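Local coordinates for protein Nsp15 (Middle East respiratory syndrome-related coronavirus, PDB 5YVD) that acts as a coronavirus endoribonuclease of the EndoU family, probably cutting viral RNA at uridylates, and forms a six-chain assembly, at residues 207-212 with 220-225; 297-302 with 336-341. All blocks are in the same frame, centred on the assembly; numbering follows the deposited sequence.

Contact 1. Residues 207-212 with 220-225; sequences EKDFLS and KKYGLE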
loop_
_atom_site.group_PDB
_atom_site.type_symbol
_atom_site.label_atom_id
_atom_site.label_comp_id
_atom_site.label_asym_id
_atom_site.label_seq_id
_atom_site.Cartn_x
_atom_site.Cartn_y
_atom_site.Cartn_z
ATOM N N GLU A 207 35.561 -34.782 -6.614
ATOM C CA GLU A 207 34.367 -34.247 -5.938
ATOM C C GLU A 207 33.581 -35.354 -5.222
ATOM O O GLU A 207 33.107 -35.150 -4.110
ATOM C CB GLU A 207 33.481 -33.440 -6.907
ATOM C CG GLU A 207 34.174 -32.167 -7.404
ATOM C CD GLU A 207 33.244 -30.989 -7.726
ATOM O OE1 GLU A 207 32.186 -31.181 -8.389
ATOM O OE2 GLU A 207 33.604 -29.848 -7.333
ATOM N N LYS A 208 33.486 -36.532 -5.837
ATOM C CA LYS A 208 32.749 -37.654 -5.232
ATOM C C LYS A 208 33.406 -38.147 -3.955
ATOM O O LYS A 208 32.724 -38.391 -2.939
ATOM C CB LYS A 208 32.620 -38.829 -6.204
ATOM C CG LYS A 208 31.710 -38.566 -7.402
ATOM C CD LYS A 208 31.599 -39.814 -8.280
ATOM C CE LYS A 208 31.308 -39.479 -9.733
ATOM N NZ LYS A 208 29.880 -39.761 -10.029
ATOM N N ASP A 209 34.724 -38.316 -4.015
ATOM C CA ASP A 209 35.439 -38.779 -2.856
ATOM C C ASP A 209 35.236 -37.736 -1.749
ATOM O O ASP A 209 34.977 -38.075 -0.589
ATOM C CB ASP A 209 36.932 -38.983 -3.172
ATOM C CG ASP A 209 37.206 -40.231 -4.028
ATOM O OD1 ASP A 209 36.296 -41.067 -4.250
ATOM O OD2 ASP A 209 38.363 -40.381 -4.460
ATOM N N PHE A 210 35.302 -36.463 -2.127
ATOM C CA PHE A 210 35.204 -35.414 -1.162
ATOM C C PHE A 210 33.929 -35.546 -0.349
ATOM O O PHE A 210 33.943 -35.408 0.885
ATOM C CB PHE A 210 35.274 -34.034 -1.807
ATOM C CG PHE A 210 35.230 -32.915 -0.799
ATOM C CD1 PHE A 210 36.366 -32.529 -0.119
ATOM C CD2 PHE A 210 34.041 -32.274 -0.498
ATOM C CE1 PHE A 210 36.327 -31.496 0.824
ATOM C CE2 PHE A 210 33.991 -31.255 0.428
ATOM C CZ PHE A 210 35.140 -30.859 1.093
ATOM N N LEU A 211 32.828 -35.824 -1.027
ATOM C CA LEU A 211 31.535 -35.844 -0.360
ATOM C C LEU A 211 31.342 -37.036 0.540
ATOM O O LEU A 211 30.522 -36.951 1.447
ATOM C CB LEU A 211 30.391 -35.800 -1.364
ATOM C CG LEU A 211 30.399 -34.524 -2.180
ATOM C CD1 LEU A 211 29.328 -34.622 -3.255
ATOM C CD2 LEU A 211 30.190 -33.347 -1.247
ATOM N N SER A 212 32.084 -38.123 0.286
ATOM C CA SER A 212 31.949 -39.373 1.051
ATOM C C SER A 212 33.099 -39.684 1.989
ATOM O O SER A 212 32.883 -40.338 2.971
ATOM C CB SER A 212 31.771 -40.570 0.115
ATOM O OG SER A 212 32.980 -40.847 -0.589
ATOM N N LYS A 220 45.122 -37.006 2.327
ATOM C CA LYS A 220 46.276 -37.847 2.013
ATOM C C LYS A 220 46.195 -38.503 0.636
ATOM O O LYS A 220 47.213 -38.628 -0.042
ATOM C CB LYS A 220 46.493 -38.889 3.109
ATOM C CG LYS A 220 46.934 -38.264 4.426
ATOM C CD LYS A 220 46.809 -39.238 5.590
ATOM C CE LYS A 220 47.319 -38.606 6.880
ATOM N NZ LYS A 220 47.177 -39.502 8.068
ATOM N N LYS A 221 45.005 -38.915 0.209
ATOM C CA LYS A 221 44.848 -39.441 -1.143
ATOM C C LYS A 221 45.279 -38.476 -2.252
ATOM O O LYS A 221 45.817 -38.910 -3.285
ATOM C CB LYS A 221 43.409 -39.824 -1.391
ATOM C CG LYS A 221 43.098 -40.166 -2.837
ATOM C CD LYS A 221 41.914 -41.111 -2.944
ATOM C CE LYS A 221 41.520 -41.301 -4.403
ATOM N NZ LYS A 221 40.403 -42.267 -4.551
ATOM N N TYR A 222 45.032 -37.180 -2.053
ATOM C CA TYR A 222 45.265 -36.175 -3.110
ATOM C C TYR A 222 46.468 -35.270 -2.808
ATOM O O TYR A 222 46.712 -34.301 -3.531
ATOM C CB TYR A 222 43.984 -35.357 -3.370
ATOM C CG TYR A 222 42.887 -36.181 -4.027
ATOM C CD1 TYR A 222 41.802 -36.647 -3.292
ATOM C CD2 TYR A 222 42.952 -36.515 -5.381
ATOM C CE1 TYR A 222 40.817 -37.425 -3.882
ATOM C CE2 TYR A 222 41.968 -37.288 -5.982
ATOM C CZ TYR A 222 40.904 -37.741 -5.232
ATOM O OH TYR A 222 39.932 -38.530 -5.797
ATOM N N GLY A 223 47.229 -35.603 -1.760
ATOM C CA GLY A 223 48.458 -34.870 -1.423
ATOM C C GLY A 223 48.231 -33.452 -0.922
ATOM O O GLY A 223 49.046 -32.566 -1.177
ATOM N N LEU A 224 47.158 -33.230 -0.163
ATOM C CA LEU A 224 46.827 -31.863 0.268
ATOM C C LEU A 224 47.345 -31.472 1.657
ATOM O O LEU A 224 46.956 -30.461 2.208
ATOM C CB LEU A 224 45.314 -31.628 0.170
ATOM C CG LEU A 224 44.744 -31.782 -1.248
ATOM C CD1 LEU A 224 43.224 -31.842 -1.157
ATOM C CD2 LEU A 224 45.187 -30.666 -2.189
ATOM N N GLU A 225 48.250 -32.252 2.202
ATOM C CA GLU A 225 48.825 -31.966 3.512
ATOM C C GLU A 225 49.286 -30.511 3.736
ATOM O O GLU A 225 49.162 -30.008 4.828
ATOM C CB GLU A 225 49.974 -32.940 3.781
ATOM C CG GLU A 225 49.520 -34.381 4.035
ATOM C CD GLU A 225 49.483 -35.259 2.792
ATOM O OE1 GLU A 225 49.358 -34.741 1.665
ATOM O OE2 GLU A 225 49.560 -36.497 2.934
#

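Contact 2. Residues 297-302 with 336-341; sequences DDFVMI and QTFYPR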
loop_
_atom_site.group_PDB
_atom_site.type_symbol
_atom_site.label_atom_id
_atom_site.label_comp_id
_atom_site.label_asym_id
_atom_site.label_seq_id
_atom_site.Cartn_x
_atom_site.Cartn_y
_atom_site.Cartn_z
ATOM N N ASP A 297 38.523 -29.926 -8.386
ATOM C CA ASP A 297 39.773 -30.126 -9.106
ATOM C C ASP A 297 40.389 -28.794 -9.536
ATOM O O ASP A 297 41.598 -28.587 -9.452
ATOM C CB ASP A 297 39.549 -30.967 -10.359
ATOM C CG ASP A 297 38.885 -32.284 -10.071
ATOM O OD1 ASP A 297 39.597 -33.299 -10.113
ATOM O OD2 ASP A 297 37.661 -32.300 -9.821
ATOM N N ASP A 298 39.557 -27.889 -10.009
ATOM C CA ASP A 298 40.068 -26.591 -10.438
ATOM C C ASP A 298 40.607 -25.754 -9.249
ATOM O O ASP A 298 41.650 -25.074 -9.346
ATOM C CB ASP A 298 38.976 -25.853 -11.218
ATOM C CG ASP A 298 38.640 -26.541 -12.542
ATOM O OD1 ASP A 298 39.520 -27.229 -13.111
ATOM O OD2 ASP A 298 37.510 -26.366 -13.033
ATOM N N PHE A 299 39.900 -25.818 -8.124
ATOM C CA PHE A 299 40.349 -25.149 -6.907
ATOM C C PHE A 299 41.671 -25.729 -6.425
ATOM O O PHE A 299 42.546 -25.002 -5.971
ATOM C CB PHE A 299 39.300 -25.315 -5.826
ATOM C CG PHE A 299 39.620 -24.601 -4.542
ATOM C CD1 PHE A 299 39.354 -23.258 -4.404
ATOM C CD2 PHE A 299 40.133 -25.292 -3.456
ATOM C CE1 PHE A 299 39.607 -22.606 -3.219
ATOM C CE2 PHE A 299 40.390 -24.652 -2.260
ATOM C CZ PHE A 299 40.120 -23.305 -2.141
ATOM N N VAL A 300 41.817 -27.041 -6.532
ATOM C CA VAL A 300 43.063 -27.686 -6.138
ATOM C C VAL A 300 44.220 -27.262 -7.077
ATOM O O VAL A 300 45.327 -26.956 -6.648
ATOM C CB VAL A 300 42.905 -29.223 -6.103
ATOM C CG1 VAL A 300 44.255 -29.898 -5.920
ATOM C CG2 VAL A 300 41.963 -29.631 -4.990
ATOM N N MET A 301 43.939 -27.228 -8.359
ATOM C CA MET A 301 44.935 -26.835 -9.335
ATOM C C MET A 301 45.507 -25.461 -8.983
ATOM O O MET A 301 46.715 -25.267 -8.988
ATOM C CB MET A 301 44.286 -26.842 -10.713
ATOM C CG MET A 301 45.205 -26.788 -11.899
ATOM S SD MET A 301 44.231 -27.262 -13.356
ATOM C CE MET A 301 43.177 -25.824 -13.628
ATOM N N ILE A 302 44.637 -24.523 -8.644
ATOM C CA ILE A 302 45.062 -23.166 -8.356
ATOM C C ILE A 302 46.009 -23.108 -7.168
ATOM O O ILE A 302 47.017 -22.393 -7.192
ATOM C CB ILE A 302 43.849 -22.283 -8.035
ATOM C CG1 ILE A 302 43.102 -21.987 -9.322
ATOM C CG2 ILE A 302 44.260 -20.985 -7.315
ATOM C CD1 ILE A 302 41.751 -21.363 -9.095
ATOM N N GLN A 336 47.927 -21.023 5.450
ATOM C CA GLN A 336 47.144 -20.798 6.659
ATOM C C GLN A 336 45.701 -20.735 6.204
ATOM O O GLN A 336 44.891 -21.537 6.643
ATOM C CB GLN A 336 47.510 -19.493 7.379
ATOM C CG GLN A 336 48.963 -19.325 7.804
ATOM C CD GLN A 336 49.274 -17.871 8.162
ATOM O OE1 GLN A 336 50.260 -17.290 7.691
ATOM N NE2 GLN A 336 48.407 -17.266 8.968
ATOM N N THR A 337 45.401 -19.773 5.322
ATOM C CA THR A 337 44.070 -19.584 4.757
ATOM C C THR A 337 44.116 -19.060 3.298
ATOM O O THR A 337 45.147 -18.576 2.835
ATOM C CB THR A 337 43.188 -18.659 5.642
ATOM O OG1 THR A 337 41.854 -18.578 5.093
ATOM C CG2 THR A 337 43.774 -17.274 5.736
ATOM N N PHE A 338 42.976 -19.188 2.604
ATOM C CA PHE A 338 42.801 -18.758 1.215
ATOM C C PHE A 338 41.329 -18.459 0.966
ATOM O O PHE A 338 40.473 -19.332 1.144
ATOM C CB PHE A 338 43.235 -19.867 0.287
ATOM C CG PHE A 338 43.140 -19.528 -1.165
ATOM C CD1 PHE A 338 42.115 -20.013 -1.935
ATOM C CD2 PHE A 338 44.112 -18.776 -1.774
ATOM C CE1 PHE A 338 42.043 -19.736 -3.290
ATOM C CE2 PHE A 338 44.055 -18.490 -3.125
ATOM C CZ PHE A 338 43.015 -18.972 -3.886
ATOM N N TYR A 339 41.032 -17.220 0.577
ATOM C CA TYR A 339 39.647 -16.776 0.419
ATOM C C TYR A 339 39.542 -15.715 -0.645
ATOM O O TYR A 339 40.522 -15.024 -0.907
ATOM C CB TYR A 339 39.099 -16.217 1.745
ATOM C CG TYR A 339 39.867 -15.044 2.306
ATOM C CD1 TYR A 339 39.376 -13.751 2.195
ATOM C CD2 TYR A 339 41.094 -15.227 2.932
ATOM C CE1 TYR A 339 40.077 -12.672 2.691
ATOM C CE2 TYR A 339 41.803 -14.159 3.440
ATOM C CZ TYR A 339 41.286 -12.885 3.320
ATOM O OH TYR A 339 41.996 -11.818 3.835
ATOM N N PRO A 340 38.340 -15.552 -1.230
ATOM C CA PRO A 340 38.075 -14.461 -2.165
ATOM C C PRO A 340 37.989 -13.115 -1.458
ATOM O O PRO A 340 37.856 -13.070 -0.250
ATOM C CB PRO A 340 36.709 -14.822 -2.758
ATOM C CG PRO A 340 36.449 -16.237 -2.361
ATOM C CD PRO A 340 37.144 -16.389 -1.047
ATOM N N ARG A 341 38.065 -12.029 -2.213
ATOM C CA ARG A 341 37.817 -10.705 -1.662
ATOM C C ARG A 341 36.775 -10.015 -2.496
ATOM O O ARG A 341 36.213 -9.029 -2.048
ATOM C CB ARG A 341 39.092 -9.877 -1.604
ATOM C CG ARG A 341 40.230 -10.400 -2.467
ATOM C CD ARG A 341 41.376 -9.407 -2.554
ATOM N NE ARG A 341 41.614 -8.730 -1.279
ATOM C CZ ARG A 341 42.404 -7.664 -1.115
ATOM N NH1 ARG A 341 43.085 -7.138 -2.144
ATOM N NH2 ARG A 341 42.526 -7.126 0.102
#

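Contact 1. Residues 207-212 with 220-225
Asp-209, on helix 205-212, takes two donors on a single carboxylate oxygen: Lys-221 and Tyr-222, neighbours at the close of helix 215-221. Followed outward, Asp-209 CB leaves the helix toward the other segment, and across the contact its near neighbour is the phenol oxygen, 4.0 Å from Asp-209 CB to Tyr-222 OH. With chi1 at -74°, CG lies beside the backbone N, and both donors lie beyond the carboxyl carbon, Tyr-222 OH 3.7 Å from Asp-209 CG and Lys-221 NZ about as far. At the tip, OD2 does the work. Lys-221 NZ forms a salt bridge to Asp-209 OD2 at 2.8 Å, arriving on the syn side but well out of the carboxylate plane. Tyr-222 OH donates a hydrogen bond to that same Asp-209 OD2, also 2.8 Å, from above the plane on the opposite face. OD2 thus accepts from an ammonium group and a phenol, the two bonds roughly at a right angle, while it lies at the edge of the tyrosine ring, near the ring plane.

The lysine reaches this point through a chain extended beyond CG, its CG anti to the backbone N (chi1 170°). Lys-221 CG also rests 3.7 Å above the plane of the Tyr-222 ring, offset toward the rim, so the two donors run out side by side. Tyr-222 is the first residue to leave helical geometry here, and its ring also meets that of Phe-218. The segments lie far apart in backbone terms, 9.6 Å between Asp-209 CA and Lys-221 CA, and polar tips bridge the gap. Two donors on one oxygen would probably stabilise the ionised aspartate, tying consecutive helices of the endoribonuclease domain together at the protein surface.

Contact 2. Residues 297-302 with 336-341
A helix packed on an antiparallel sheet makes this contact, in the interior of the endoribonuclease domain: helix 296-304 lies against the edge strand 334-340 of the three-stranded sheet, and Phe-338 is the residue the strand sends across. Phe-299 meets it ring to ring. The CE1 atoms of Phe-299 and Phe-338 are 3.8 Å apart, and Phe-299 CZ reaches Phe-338 CD1 at 3.9 Å. The touching atom of Phe-299 comes at the edge of the Phe-338 ring, near its plane, whereas Phe-338 CE1 stands obliquely to the Phe-299 ring. The pair meets obliquely overall, with ring centroids 5.8 Å apart and planes at 68°. The two side chains run antiparallel alongside each other, one coming from the helix and the other from the strand. In Phe-299, CG lies anti to the backbone N (chi1 -177°), which carries the ring toward the strand although its CB does not point there.

One helical turn further on, Ile-302 adds its CG2 branch, 4.2 Å from Phe-338 CZ, its side chain crossing that of Phe-338 at about a right angle. No hydrogen bond joins the two segments; the contact is purely apolar.

Other elements close round the same rings. Phe-338 stacks on Phe-326 and touches Leu-328, both from strand 322-331, the central strand of the sheet. Phe-299 is also packed by Val-232 and Val-233 of helix 229-234 and by the loop residues Leu-247 and Leu-294, placing the aromatic pair between helices and sheet.

In the fold
Helix 296-304 connects the two contacts, whose centres are 15 Å apart on the same side of the chain's centre. As Phe-299 and Ile-302 engage the strand of contact 2, Val-300 turns to contact 1, its CG1 3.9 Å from Leu-224 CD2. Lys-304 of that helix also bonds the carbonyl oxygen of Tyr-222. At the start of the helix, Asp-297 OD2 lies 4.2 Å from Glu-207 CG of helix 205-212. Contact 1 is polar and superficial; contact 2 is apolar and buried. They follow in series along the chain, both within the EndoU-type endoribonuclease region, and neither is touched by another subunit of the hexamer.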